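Local structure of phosphotransferase system, HPr-related proteins (Thermoanaerobacter tengcongensis, 3LFG) at residues A[2-7]-A[61-66]; A[21-26]-A[45-50]; A[35-40]-A[57-62]. The protein probably serves as the general, non sugar-specific phosphocarrier of the phosphoenolpyruvate-dependent sugar phosphotransferase system, which phosphorylates sugars as they are carried across the membrane. All coordinates share one frame; numbering follows the deposited sequence.

Interaction 1 (A[2-7]-A[61-66])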
ATOM      1  N   LYS A   2     -13.456   0.768   1.931  1.00 17.51           N
ATOM      2  CA  LYS A   2     -12.723   1.661   2.819  1.00 18.34           C
ATOM      3  C   LYS A   2     -11.571   2.265   2.032  1.00 16.27           C
ATOM      4  O   LYS A   2     -10.875   1.564   1.304  1.00 18.92           O
ATOM      5  CB  LYS A   2     -12.201   0.904   4.046  1.00 18.52           C
ATOM      6  CG  LYS A   2     -11.299   1.699   4.967  1.00 21.56           C
ATOM      7  CD  LYS A   2     -12.046   2.845   5.626  1.00 23.77           C
ATOM      8  CE  LYS A   2     -11.191   3.506   6.700  1.00 32.91           C
ATOM      9  NZ  LYS A   2     -11.859   4.703   7.278  1.00 36.42           N
ATOM     10  N   GLU A   3     -11.382   3.573   2.163  1.00 17.85           N
ATOM     11  CA  GLU A   3     -10.321   4.246   1.427  1.00 17.50           C
ATOM     12  C   GLU A   3      -9.619   5.251   2.318  1.00 20.47           C
ATOM     13  O   GLU A   3     -10.232   5.845   3.195  1.00 21.12           O
ATOM     14  CB  GLU A   3     -10.874   4.939   0.173  1.00 24.73           C
ATOM     15  CG  GLU A   3     -11.754   6.152   0.472  1.00 37.78           C
ATOM     16  CD  GLU A   3     -12.667   6.530  -0.686  1.00 40.91           C
ATOM     17  OE1 GLU A   3     -12.532   5.933  -1.776  1.00 43.75           O
ATOM     18  OE2 GLU A   3     -13.521   7.427  -0.502  1.00 40.75           O
ATOM     19  N   VAL A   4      -8.322   5.440   2.078  1.00 17.25           N
ATOM     20  CA  VAL A   4      -7.541   6.419   2.808  1.00 16.33           C
ATOM     21  C   VAL A   4      -6.469   6.959   1.878  1.00 19.18           C
ATOM     22  O   VAL A   4      -6.025   6.261   0.973  1.00 18.42           O
ATOM     23  CB  VAL A   4      -6.835   5.814   4.043  1.00 16.18           C
ATOM     24  CG1 VAL A   4      -7.853   5.247   5.034  1.00 25.99           C
ATOM     25  CG2 VAL A   4      -5.797   4.768   3.633  1.00 17.26           C
ATOM     26  N   THR A   5      -6.060   8.201   2.109  1.00 17.32           N
ATOM     27  CA  THR A   5      -4.973   8.815   1.356  1.00 14.22           C
ATOM     28  C   THR A   5      -3.820   8.985   2.320  1.00 15.08           C
ATOM     29  O   THR A   5      -4.016   9.405   3.468  1.00 20.32           O
ATOM     30  CB  THR A   5      -5.396  10.185   0.804  1.00 22.60           C
ATOM     31  OG1 THR A   5      -6.473  10.007  -0.128  1.00 27.15           O
ATOM     32  CG2 THR A   5      -4.245  10.857   0.102  1.00 24.61           C
ATOM     33  N   ILE A   6      -2.613   8.641   1.877  1.00 13.56           N
ATOM     34  CA  ILE A   6      -1.489   8.604   2.799  1.00 13.59           C
ATOM     35  C   ILE A   6      -0.181   8.807   2.072  1.00 15.92           C
ATOM     36  O   ILE A   6      -0.006   8.329   0.946  1.00 14.35           O
ATOM     37  CB  ILE A   6      -1.467   7.266   3.599  1.00 15.35           C
ATOM     38  CG1 ILE A   6      -0.401   7.309   4.696  1.00 15.65           C
ATOM     39  CG2 ILE A   6      -1.283   6.071   2.663  1.00 15.71           C
ATOM     40  CD1 ILE A   6      -0.489   6.143   5.659  1.00 17.68           C
ATOM     41  N   GLU A   7       0.716   9.548   2.719  1.00 17.65           N
ATOM     42  CA  GLU A   7       2.057   9.785   2.197  1.00 13.90           C
ATOM     43  C   GLU A   7       2.966   8.614   2.547  1.00 15.94           C
ATOM     44  O   GLU A   7       2.963   8.124   3.683  1.00 15.75           O
ATOM     45  CB  GLU A   7       2.621  11.082   2.794  1.00 14.34           C
ATOM     46  CG  GLU A   7       3.968  11.461   2.225  1.00 18.85           C
ATOM     47  CD  GLU A   7       4.514  12.764   2.800  1.00 18.73           C
ATOM     48  OE1 GLU A   7       3.747  13.536   3.417  1.00 26.23           O
ATOM     49  OE2 GLU A   7       5.727  13.003   2.644  1.00 19.00           O
ATOM     50  N   VAL A  61      -0.424   8.398  -1.961  1.00 14.19           N
ATOM     51  CA  VAL A  61      -1.245   7.425  -2.670  1.00 14.24           C
ATOM     52  C   VAL A  61      -2.594   7.259  -2.007  1.00 14.39           C
ATOM     53  O   VAL A  61      -2.777   7.588  -0.834  1.00 16.19           O
ATOM     54  CB  VAL A  61      -0.586   6.027  -2.759  1.00 15.52           C
ATOM     55  CG1 VAL A  61       0.735   6.094  -3.510  1.00 19.44           C
ATOM     56  CG2 VAL A  61      -0.390   5.421  -1.364  1.00 14.06           C
ATOM     57  N   LYS A  62      -3.540   6.734  -2.776  1.00 14.35           N
ATOM     58  CA  LYS A  62      -4.847   6.409  -2.241  1.00 17.23           C
ATOM     59  C   LYS A  62      -4.940   4.894  -2.145  1.00 17.31           C
ATOM     60  O   LYS A  62      -4.783   4.193  -3.148  1.00 17.71           O
ATOM     61  CB  LYS A  62      -5.951   6.980  -3.143  1.00 21.16           C
ATOM     62  CG  LYS A  62      -7.378   6.584  -2.739  1.00 23.22           C
ATOM     63  CD  LYS A  62      -8.395   7.175  -3.706  1.00 26.63           C
ATOM     64  CE  LYS A  62      -9.740   6.469  -3.598  1.00 33.51           C
ATOM     65  NZ  LYS A  62     -10.573   6.698  -4.812  1.00 41.68           N
ATOM     66  N   LEU A  63      -5.176   4.396  -0.934  1.00 14.90           N
ATOM     67  CA  LEU A  63      -5.398   2.982  -0.707  1.00 13.30           C
ATOM     68  C   LEU A  63      -6.884   2.747  -0.608  1.00 14.08           C
ATOM     69  O   LEU A  63      -7.605   3.544  -0.013  1.00 16.89           O
ATOM     70  CB  LEU A  63      -4.780   2.535   0.609  1.00 15.33           C
ATOM     71  CG  LEU A  63      -3.295   2.781   0.819  1.00 14.96           C
ATOM     72  CD1 LEU A  63      -2.923   2.317   2.235  1.00 17.28           C
ATOM     73  CD2 LEU A  63      -2.512   2.055  -0.254  1.00 16.58           C
ATOM     74  N   SER A  64      -7.349   1.645  -1.175  1.00 13.95           N
ATOM     75  CA  SER A  64      -8.754   1.313  -1.019  1.00 14.50           C
ATOM     76  C   SER A  64      -8.902  -0.195  -0.928  1.00 15.42           C
ATOM     77  O   SER A  64      -8.110  -0.938  -1.509  1.00 18.09           O
ATOM     78  CB  SER A  64      -9.559   1.887  -2.178  1.00 16.77           C
ATOM     79  OG  SER A  64      -9.158   1.330  -3.409  1.00 24.43           O
ATOM     80  N   ALA A  65      -9.901  -0.642  -0.176  1.00 14.76           N
ATOM     81  CA  ALA A  65     -10.158  -2.064   0.002  1.00 14.61           C
ATOM     82  C   ALA A  65     -11.654  -2.352  -0.033  1.00 15.61           C
ATOM     83  O   ALA A  65     -12.460  -1.575   0.474  1.00 16.11           O
ATOM     84  CB  ALA A  65      -9.563  -2.557   1.316  1.00 16.74           C
ATOM     85  N   GLU A  66     -12.014  -3.468  -0.661  1.00 15.59           N
ATOM     86  CA  GLU A  66     -13.407  -3.871  -0.759  1.00 15.94           C
ATOM     87  C   GLU A  66     -13.525  -5.343  -0.415  1.00 19.60           C
ATOM     88  O   GLU A  66     -12.961  -6.202  -1.098  1.00 18.55           O
ATOM     89  CB  GLU A  66     -13.945  -3.625  -2.163  1.00 19.64           C
ATOM     90  CG  GLU A  66     -15.398  -4.062  -2.333  1.00 30.67           C
ATOM     91  CD  GLU A  66     -15.888  -3.905  -3.756  1.00 41.86           C
ATOM     92  OE1 GLU A  66     -15.046  -3.715  -4.659  1.00 50.06           O
ATOM     93  OE2 GLU A  66     -17.116  -3.972  -3.977  1.00 50.66           O
TER
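Lys2, Val4 and Ile6 of strand 2-7 each exchange two backbone hydrogen bonds with Ala65, Leu63 and Val61 of the antiparallel strand 61-66. The six bonds are short and fairly straight: Lys2 N lies 2.9 Å from Ala65 O, Leu63 N comes within 2.8 Å of Val4 O, and Val61 N reaches Ile6 O with an angle of 169° at the hydrogen. Between them sit the non-hydrogen-bonded pairs Glu3-Ser64 and Thr5-Lys62, whose CA-H groups point at carbonyls of the facing strand; Ser64 CA, for example, gives a CA-H...O contact of 3.2 Å to Lys2 O.

On the face of Glu3, Thr5, Lys62 and Ser64 the one charged pair meets weakly. The extended Lys62 chain runs to Glu3, where NZ and OE1 form a long salt bridge of 3.7 Å; the exact place of OE1 is less sure. Nearer the backbone, Glu3 CB rests 4.1 Å from Ser64 CB.

The other face is apolar. Val4 CG2 stands between its backbone N and carbonyl carbon (CG1 at chi1 -61°), which sets it over Leu63, 3.9 Å from Leu63 CB. Ile6 CG2 touches both Leu63 CD1, at 4.1 Å, and Val61 CG2, slightly farther off. Helix 70-82 packs on this side, with Ile74 and Val78 against Val4 and Ile81 against Ile6.

This pair forms one edge of the four-stranded antiparallel sheet of the HPr open-faced beta-sandwich, strand 2-7 being an outermost strand and 60-66 an inner one. Its chemistry divides the labour: the main chains supply the regular polar join, the aliphatic branches face the helices, and the loose ion pair probably adds little to holding the strands together.

Interaction 2 (A[21-26]-A[45-50])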
ATOM      1  N   LEU A  21       7.171  -6.038   1.913  1.00 11.81           N
ATOM      2  CA  LEU A  21       6.369  -6.029   3.137  1.00 10.66           C
ATOM      3  C   LEU A  21       4.948  -5.567   2.836  1.00 10.03           C
ATOM      4  O   LEU A  21       3.987  -6.094   3.381  1.00 12.60           O
ATOM      5  CB  LEU A  21       6.997  -5.130   4.206  1.00 12.30           C
ATOM      6  CG  LEU A  21       8.418  -5.486   4.660  1.00 13.95           C
ATOM      7  CD1 LEU A  21       9.005  -4.369   5.518  1.00 14.12           C
ATOM      8  CD2 LEU A  21       8.435  -6.805   5.418  1.00 20.44           C
ATOM      9  N   PHE A  22       4.833  -4.564   1.971  1.00 10.88           N
ATOM     10  CA  PHE A  22       3.534  -4.050   1.547  1.00 11.22           C
ATOM     11  C   PHE A  22       2.682  -5.119   0.864  1.00 11.36           C
ATOM     12  O   PHE A  22       1.531  -5.346   1.256  1.00 12.53           O
ATOM     13  CB  PHE A  22       3.719  -2.837   0.625  1.00 11.87           C
ATOM     14  CG  PHE A  22       2.432  -2.152   0.262  1.00 10.91           C
ATOM     15  CD1 PHE A  22       1.954  -1.097   1.022  1.00 14.64           C
ATOM     16  CD2 PHE A  22       1.722  -2.546  -0.852  1.00 12.41           C
ATOM     17  CE1 PHE A  22       0.768  -0.470   0.686  1.00 15.94           C
ATOM     18  CE2 PHE A  22       0.552  -1.931  -1.197  1.00 11.97           C
ATOM     19  CZ  PHE A  22       0.069  -0.885  -0.435  1.00 13.43           C
ATOM     20  N   VAL A  23       3.236  -5.788  -0.149  1.00 10.72           N
ATOM     21  CA  VAL A  23       2.457  -6.819  -0.835  1.00 10.85           C
ATOM     22  C   VAL A  23       2.133  -8.008   0.077  1.00 10.88           C
ATOM     23  O   VAL A  23       1.037  -8.552   0.004  1.00 14.41           O
ATOM     24  CB  VAL A  23       3.125  -7.304  -2.142  1.00 16.03           C
ATOM     25  CG1 VAL A  23       3.188  -6.168  -3.157  1.00 13.46           C
ATOM     26  CG2 VAL A  23       4.486  -7.896  -1.875  1.00 26.38           C
ATOM     27  N   GLN A  24       3.066  -8.404   0.938  1.00 11.97           N
ATOM     28  CA  GLN A  24       2.811  -9.535   1.830  1.00 11.44           C
ATOM     29  C   GLN A  24       1.722  -9.196   2.831  1.00 13.30           C
ATOM     30  O   GLN A  24       0.886 -10.038   3.152  1.00 15.19           O
ATOM     31  CB  GLN A  24       4.083  -9.980   2.551  1.00 11.94           C
ATOM     32  CG  GLN A  24       5.083 -10.674   1.635  1.00 13.62           C
ATOM     33  CD  GLN A  24       4.468 -11.812   0.862  1.00 20.26           C
ATOM     34  OE1 GLN A  24       3.696 -12.604   1.414  1.00 27.19           O
ATOM     35  NE2 GLN A  24       4.803 -11.912  -0.425  1.00 22.94           N
ATOM     36  N   THR A  25       1.733  -7.963   3.330  1.00 12.46           N
ATOM     37  CA  THR A  25       0.719  -7.536   4.300  1.00 12.07           C
ATOM     38  C   THR A  25      -0.656  -7.475   3.629  1.00 12.71           C
ATOM     39  O   THR A  25      -1.656  -7.973   4.176  1.00 14.99           O
ATOM     40  CB  THR A  25       1.100  -6.172   4.898  1.00 11.48           C
ATOM     41  OG1 THR A  25       2.319  -6.309   5.642  1.00 13.81           O
ATOM     42  CG2 THR A  25       0.008  -5.636   5.820  1.00 12.52           C
ATOM     43  N   ALA A  26      -0.718  -6.893   2.434  1.00 13.23           N
ATOM     44  CA  ALA A  26      -1.982  -6.805   1.705  1.00 12.81           C
ATOM     45  C   ALA A  26      -2.526  -8.195   1.412  1.00 13.77           C
ATOM     46  O   ALA A  26      -3.740  -8.430   1.480  1.00 13.76           O
ATOM     47  CB  ALA A  26      -1.805  -6.022   0.401  1.00 13.62           C
ATOM     48  N   LYS A  45      -1.792  -6.276  -4.019  1.00 14.63           N
ATOM     49  CA  LYS A  45      -1.191  -7.587  -3.767  1.00 11.53           C
ATOM     50  C   LYS A  45      -0.212  -7.987  -4.870  1.00 12.12           C
ATOM     51  O   LYS A  45       0.406  -9.041  -4.792  1.00 16.93           O
ATOM     52  CB  LYS A  45      -2.284  -8.662  -3.646  1.00 12.14           C
ATOM     53  CG  LYS A  45      -3.232  -8.422  -2.491  1.00 14.59           C
ATOM     54  CD  LYS A  45      -4.357  -9.453  -2.458  1.00 14.09           C
ATOM     55  CE  LYS A  45      -5.377  -9.072  -1.408  1.00 12.27           C
ATOM     56  NZ  LYS A  45      -6.498 -10.074  -1.368  1.00 17.60           N
ATOM     57  N   SER A  46      -0.076  -7.132  -5.882  1.00 10.52           N
ATOM     58  CA  SER A  46       0.756  -7.434  -7.045  1.00 11.45           C
ATOM     59  C   SER A  46       2.075  -6.666  -7.045  1.00 11.76           C
ATOM     60  O   SER A  46       2.083  -5.444  -7.164  1.00 12.93           O
ATOM     61  CB  SER A  46      -0.019  -7.097  -8.325  1.00 13.56           C
ATOM     62  OG  SER A  46       0.820  -7.131  -9.476  1.00 14.13           O
ATOM     63  N   ILE A  47       3.196  -7.378  -6.942  1.00 11.46           N
ATOM     64  CA  ILE A  47       4.499  -6.694  -6.953  1.00 11.06           C
ATOM     65  C   ILE A  47       4.733  -5.961  -8.271  1.00 10.71           C
ATOM     66  O   ILE A  47       5.271  -4.860  -8.284  1.00 12.85           O
ATOM     67  CB  ILE A  47       5.658  -7.649  -6.596  1.00 11.49           C
ATOM     68  CG1 ILE A  47       6.962  -6.879  -6.361  1.00 10.17           C
ATOM     69  CG2 ILE A  47       5.854  -8.701  -7.664  1.00 12.13           C
ATOM     70  CD1 ILE A  47       6.878  -5.862  -5.234  1.00 12.12           C
ATOM     71  N   MET A  48       4.326  -6.562  -9.388  1.00 13.24           N
ATOM     72  CA  MET A  48       4.447  -5.871 -10.670  1.00 13.32           C
ATOM     73  C   MET A  48       3.593  -4.605 -10.706  1.00 13.57           C
ATOM     74  O   MET A  48       4.021  -3.572 -11.216  1.00 16.35           O
ATOM     75  CB  MET A  48       4.087  -6.802 -11.831  1.00 14.97           C
ATOM     76  CG  MET A  48       5.175  -7.812 -12.103  1.00 12.65           C
ATOM     77  SD  MET A  48       4.853  -8.874 -13.525  1.00 18.02           S
ATOM     78  CE  MET A  48       5.003  -7.698 -14.870  1.00 19.36           C
ATOM     79  N   GLY A  49       2.387  -4.697 -10.151  1.00 12.67           N
ATOM     80  CA  GLY A  49       1.503  -3.547 -10.080  1.00 14.03           C
ATOM     81  C   GLY A  49       2.126  -2.428  -9.269  1.00 12.64           C
ATOM     82  O   GLY A  49       2.206  -1.285  -9.720  1.00 13.69           O
ATOM     83  N   ILE A  50       2.577  -2.759  -8.069  1.00 12.55           N
ATOM     84  CA  ILE A  50       3.197  -1.759  -7.201  1.00 11.86           C
ATOM     85  C   ILE A  50       4.407  -1.103  -7.867  1.00 12.48           C
ATOM     86  O   ILE A  50       4.570   0.122  -7.815  1.00 14.26           O
ATOM     87  CB  ILE A  50       3.599  -2.394  -5.847  1.00 13.54           C
ATOM     88  CG1 ILE A  50       2.357  -2.782  -5.034  1.00 16.41           C
ATOM     89  CG2 ILE A  50       4.514  -1.451  -5.075  1.00 18.01           C
ATOM     90  CD1 ILE A  50       1.434  -1.640  -4.751  1.00 17.79           C
TER
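Val23 packs into the start of helix 47-53, its CG1 lying 4.0 Å from both Ile50 CG1 and the backbone Ile47 N. The side chains of Val23 and Ile50 lie alongside, running in opposing directions. Beside them, Ile50 CD1 approaches the Phe22 ring obliquely, 3.7 Å from CE2; Phe22 CG is anti to the backbone N (chi1 -174°), carrying the ring inward to meet Val35 of the sheet and Leu77 of helix 70-82. This is the dense, buried part, where helices 16-26 and 47-53 of the HPr open-faced beta-sandwich lean together over one face of the sheet. Ser46 is the N-cap of the second helix, its OG accepting from Gly49 N at 3.0 Å. Toward solvent the contact thins: Ile47 is exposed and offers Val23 CG1 just its CD1, at 4.2 Å. At the other end the extended Lys45 chain lies along the end of helix 16-26, CG 4.0 Å from Ala26 CB and CE 3.4 Å from Ala26 O, while NZ goes on to hydrogen-bond Phe29 O and Ser31 O. Replacing Lys45 by an alanine takes away the methylenes that lie on Ala26 and would probably leave Phe29 O and Ser31 O without their shared ammonium donor.

Interaction 3 (A[35-40]-A[57-62])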
ATOM      1  N   VAL A  35      -4.029   0.321  -4.894  1.00 14.73           N
ATOM      2  CA  VAL A  35      -3.243   1.519  -4.647  1.00 13.52           C
ATOM      3  C   VAL A  35      -3.358   2.383  -5.880  1.00 13.76           C
ATOM      4  O   VAL A  35      -3.251   1.881  -7.001  1.00 18.12           O
ATOM      5  CB  VAL A  35      -1.744   1.202  -4.440  1.00 14.25           C
ATOM      6  CG1 VAL A  35      -0.987   2.459  -4.025  1.00 15.97           C
ATOM      7  CG2 VAL A  35      -1.559   0.112  -3.405  1.00 19.35           C
ATOM      8  N   GLU A  36      -3.572   3.676  -5.684  1.00 16.70           N
ATOM      9  CA  GLU A  36      -3.721   4.594  -6.808  1.00 14.52           C
ATOM     10  C   GLU A  36      -2.808   5.794  -6.663  1.00 20.85           C
ATOM     11  O   GLU A  36      -2.653   6.342  -5.573  1.00 19.19           O
ATOM     12  CB  GLU A  36      -5.177   5.060  -6.928  1.00 19.59           C
ATOM     13  CG  GLU A  36      -5.426   5.984  -8.107  1.00 33.81           C
ATOM     14  CD  GLU A  36      -6.881   6.392  -8.238  1.00 43.67           C
ATOM     15  OE1 GLU A  36      -7.762   5.643  -7.764  1.00 41.08           O
ATOM     16  OE2 GLU A  36      -7.141   7.468  -8.821  1.00 48.40           O
ATOM     17  N   LYS A  37      -2.200   6.189  -7.775  1.00 19.32           N
ATOM     18  CA  LYS A  37      -1.414   7.408  -7.856  1.00 21.31           C
ATOM     19  C   LYS A  37      -1.514   7.946  -9.281  1.00 24.38           C
ATOM     20  O   LYS A  37      -1.404   7.183 -10.242  1.00 23.11           O
ATOM     21  CB  LYS A  37       0.053   7.141  -7.515  1.00 19.54           C
ATOM     22  CG  LYS A  37       0.833   8.411  -7.209  1.00 30.21           C
ATOM     23  CD  LYS A  37       2.324   8.158  -7.108  1.00 29.83           C
ATOM     24  CE  LYS A  37       2.874   7.712  -8.448  1.00 37.93           C
ATOM     25  NZ  LYS A  37       4.257   8.204  -8.669  1.00 39.86           N
ATOM     26  N   ASP A  38      -1.724   9.255  -9.401  1.00 28.95           N
ATOM     27  CA  ASP A  38      -1.731   9.932 -10.698  1.00 35.25           C
ATOM     28  C   ASP A  38      -2.586   9.233 -11.754  1.00 30.67           C
ATOM     29  O   ASP A  38      -2.109   8.951 -12.855  1.00 35.52           O
ATOM     30  CB  ASP A  38      -0.304  10.093 -11.227  1.00 38.05           C
ATOM     31  CG  ASP A  38       0.558  10.962 -10.333  1.00 41.54           C
ATOM     32  OD1 ASP A  38       0.013  11.860  -9.655  1.00 45.91           O
ATOM     33  OD2 ASP A  38       1.785  10.744 -10.309  1.00 43.50           O
ATOM     34  N   ASN A  39      -3.842   8.962 -11.417  1.00 34.43           N
ATOM     35  CA  ASN A  39      -4.781   8.364 -12.367  1.00 38.89           C
ATOM     36  C   ASN A  39      -4.350   6.984 -12.847  1.00 40.50           C
ATOM     37  O   ASN A  39      -4.583   6.619 -14.002  1.00 43.54           O
ATOM     38  CB  ASN A  39      -4.999   9.289 -13.569  1.00 33.44           C
ATOM     39  N   LYS A  40      -3.717   6.224 -11.960  1.00 29.76           N
ATOM     40  CA  LYS A  40      -3.321   4.852 -12.254  1.00 28.11           C
ATOM     41  C   LYS A  40      -3.598   3.983 -11.031  1.00 23.43           C
ATOM     42  O   LYS A  40      -3.120   4.272  -9.936  1.00 21.42           O
ATOM     43  CB  LYS A  40      -1.844   4.792 -12.638  1.00 31.60           C
ATOM     44  CG  LYS A  40      -1.358   3.417 -13.054  1.00 34.33           C
ATOM     45  CD  LYS A  40       0.058   3.480 -13.608  1.00 34.65           C
ATOM     46  N   GLN A  57       9.610   8.144  -2.095  1.00 13.15           N
ATOM     47  CA  GLN A  57       9.453   8.856  -0.835  1.00 11.92           C
ATOM     48  C   GLN A  57       8.756  10.185  -1.062  1.00 14.65           C
ATOM     49  O   GLN A  57       9.116  10.954  -1.975  1.00 15.24           O
ATOM     50  CB  GLN A  57      10.815   9.109  -0.199  1.00 14.67           C
ATOM     51  CG  GLN A  57      10.703   9.776   1.161  1.00 11.30           C
ATOM     52  CD  GLN A  57      12.064  10.029   1.770  1.00 21.40           C
ATOM     53  OE1 GLN A  57      12.959  10.571   1.115  1.00 21.19           O
ATOM     54  NE2 GLN A  57      12.234   9.627   3.022  1.00 19.13           N
ATOM     55  N   GLY A  58       7.770  10.467  -0.216  1.00 14.67           N
ATOM     56  CA  GLY A  58       7.036  11.716  -0.301  1.00 15.72           C
ATOM     57  C   GLY A  58       5.802  11.662  -1.176  1.00 12.60           C
ATOM     58  O   GLY A  58       4.952  12.558  -1.134  1.00 19.08           O
ATOM     59  N   ASN A  59       5.676  10.606  -1.973  1.00 12.37           N
ATOM     60  CA  ASN A  59       4.502  10.487  -2.818  1.00 13.33           C
ATOM     61  C   ASN A  59       3.273  10.165  -1.982  1.00 14.99           C
ATOM     62  O   ASN A  59       3.352   9.437  -0.996  1.00 19.58           O
ATOM     63  CB  ASN A  59       4.685   9.367  -3.831  1.00 17.75           C
ATOM     64  CG  ASN A  59       5.604   9.743  -4.964  1.00 18.91           C
ATOM     65  OD1 ASN A  59       6.154  10.846  -5.023  1.00 23.70           O
ATOM     66  ND2 ASN A  59       5.787   8.814  -5.877  1.00 14.92           N
ATOM     67  N   VAL A  60       2.137  10.717  -2.388  1.00 16.86           N
ATOM     68  CA  VAL A  60       0.867  10.451  -1.737  1.00 20.58           C
ATOM     69  C   VAL A  60       0.074   9.463  -2.584  1.00 17.30           C
ATOM     70  O   VAL A  60      -0.066   9.645  -3.793  1.00 20.41           O
ATOM     71  CB  VAL A  60       0.065  11.755  -1.582  1.00 18.01           C
ATOM     72  CG1 VAL A  60      -1.338  11.471  -1.068  1.00 18.96           C
ATOM     73  CG2 VAL A  60       0.796  12.706  -0.648  1.00 22.16           C
ATOM     74  N   VAL A  61      -0.424   8.398  -1.961  1.00 14.19           N
ATOM     75  CA  VAL A  61      -1.245   7.425  -2.670  1.00 14.24           C
ATOM     76  C   VAL A  61      -2.594   7.259  -2.007  1.00 14.39           C
ATOM     77  O   VAL A  61      -2.777   7.588  -0.834  1.00 16.19           O
ATOM     78  CB  VAL A  61      -0.586   6.027  -2.759  1.00 15.52           C
ATOM     79  CG1 VAL A  61       0.735   6.094  -3.510  1.00 19.44           C
ATOM     80  CG2 VAL A  61      -0.390   5.421  -1.364  1.00 14.06           C
ATOM     81  N   LYS A  62      -3.540   6.734  -2.776  1.00 14.35           N
ATOM     82  CA  LYS A  62      -4.847   6.409  -2.241  1.00 17.23           C
ATOM     83  C   LYS A  62      -4.940   4.894  -2.145  1.00 17.31           C
ATOM     84  O   LYS A  62      -4.783   4.193  -3.148  1.00 17.71           O
ATOM     85  CB  LYS A  62      -5.951   6.980  -3.143  1.00 21.16           C
ATOM     86  CG  LYS A  62      -7.378   6.584  -2.739  1.00 23.22           C
ATOM     87  CD  LYS A  62      -8.395   7.175  -3.706  1.00 26.63           C
ATOM     88  CE  LYS A  62      -9.740   6.469  -3.598  1.00 33.51           C
ATOM     89  NZ  LYS A  62     -10.573   6.698  -4.812  1.00 41.68           N
TER
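Asn59 and Lys37 meet where the second segment comes out of its turn: Asn59 approaches the bent end of the lysine, whose CG lies anti to the backbone N before the chain turns at chi3. The Lys37 ammonium is held chiefly by a hydrogen bond to Gly54 O, in the connection after helix 47-53, with a long salt bridge to Asp38, NZ to OD2 3.9 Å, within its own segment. At Val60 it is the backbone that takes part: Val60 O faces the aliphatic stem of the same lysine, 3.7 Å from Lys37 CG.

Val61 turns its side chain into the core. Its CB is 3.8 Å from Val35 CG1, and this one methyl also lies near both branches of Val61, the two chains crossing at a slant. Val35 in turn rests on Ile50 and Leu53 of helix 47-53, joining the strand pair to the helical layer that packs on this face. Val61 CA adds a CA-H...O contact of 3.4 Å to Glu36 O.

Lys62 brings the regular bonding. It forms an antiparallel hydrogen-bonded pair with Glu36: Lys62 N donates to Glu36 O at 3.0 Å and an angle of 170°, and Glu36 N returns a more bent bond to Lys62 O at 2.9 Å, 145°; both donors lie in the carbonyl plane. On the sheet face they share, Glu36 OE1 and Lys62 NZ stay 4.2 Å apart, beyond a salt bridge.

These are the two central strands of the HPr sheet; strands 35-37 and 60-62 run antiparallel but splayed, their N-to-C directions 132° apart. The charges of Glu36 and Lys62 probably attract each other through space without a firm grip, so the join probably rests mainly on the backbone bonds and the packing of the buried Val35 and Val61.

How the interactions relate
Interactions 1 and 3 lie side by side in one antiparallel sheet, their centres 9 Å apart, and share strand 60-66, which has strand 2-7 on one flank and strand 32-37 on the other. Interaction 2 sits in the helical layer, its centre about 14 Å from each of theirs. Strand 2-7, helix 16-26, strand 32-37, helix 47-53 and strand 60-66 follow in that order, so interaction 2 falls between the two strands of interaction 1 and alternates with interaction 3. The layers meet in the core: Phe22 CZ lies 3.5 Å from Val35 CG2 and 3.9 Å from Leu63 CD2. This shared core ties the helical layer to the sheet, consistent with the HPr open-faced beta-sandwich.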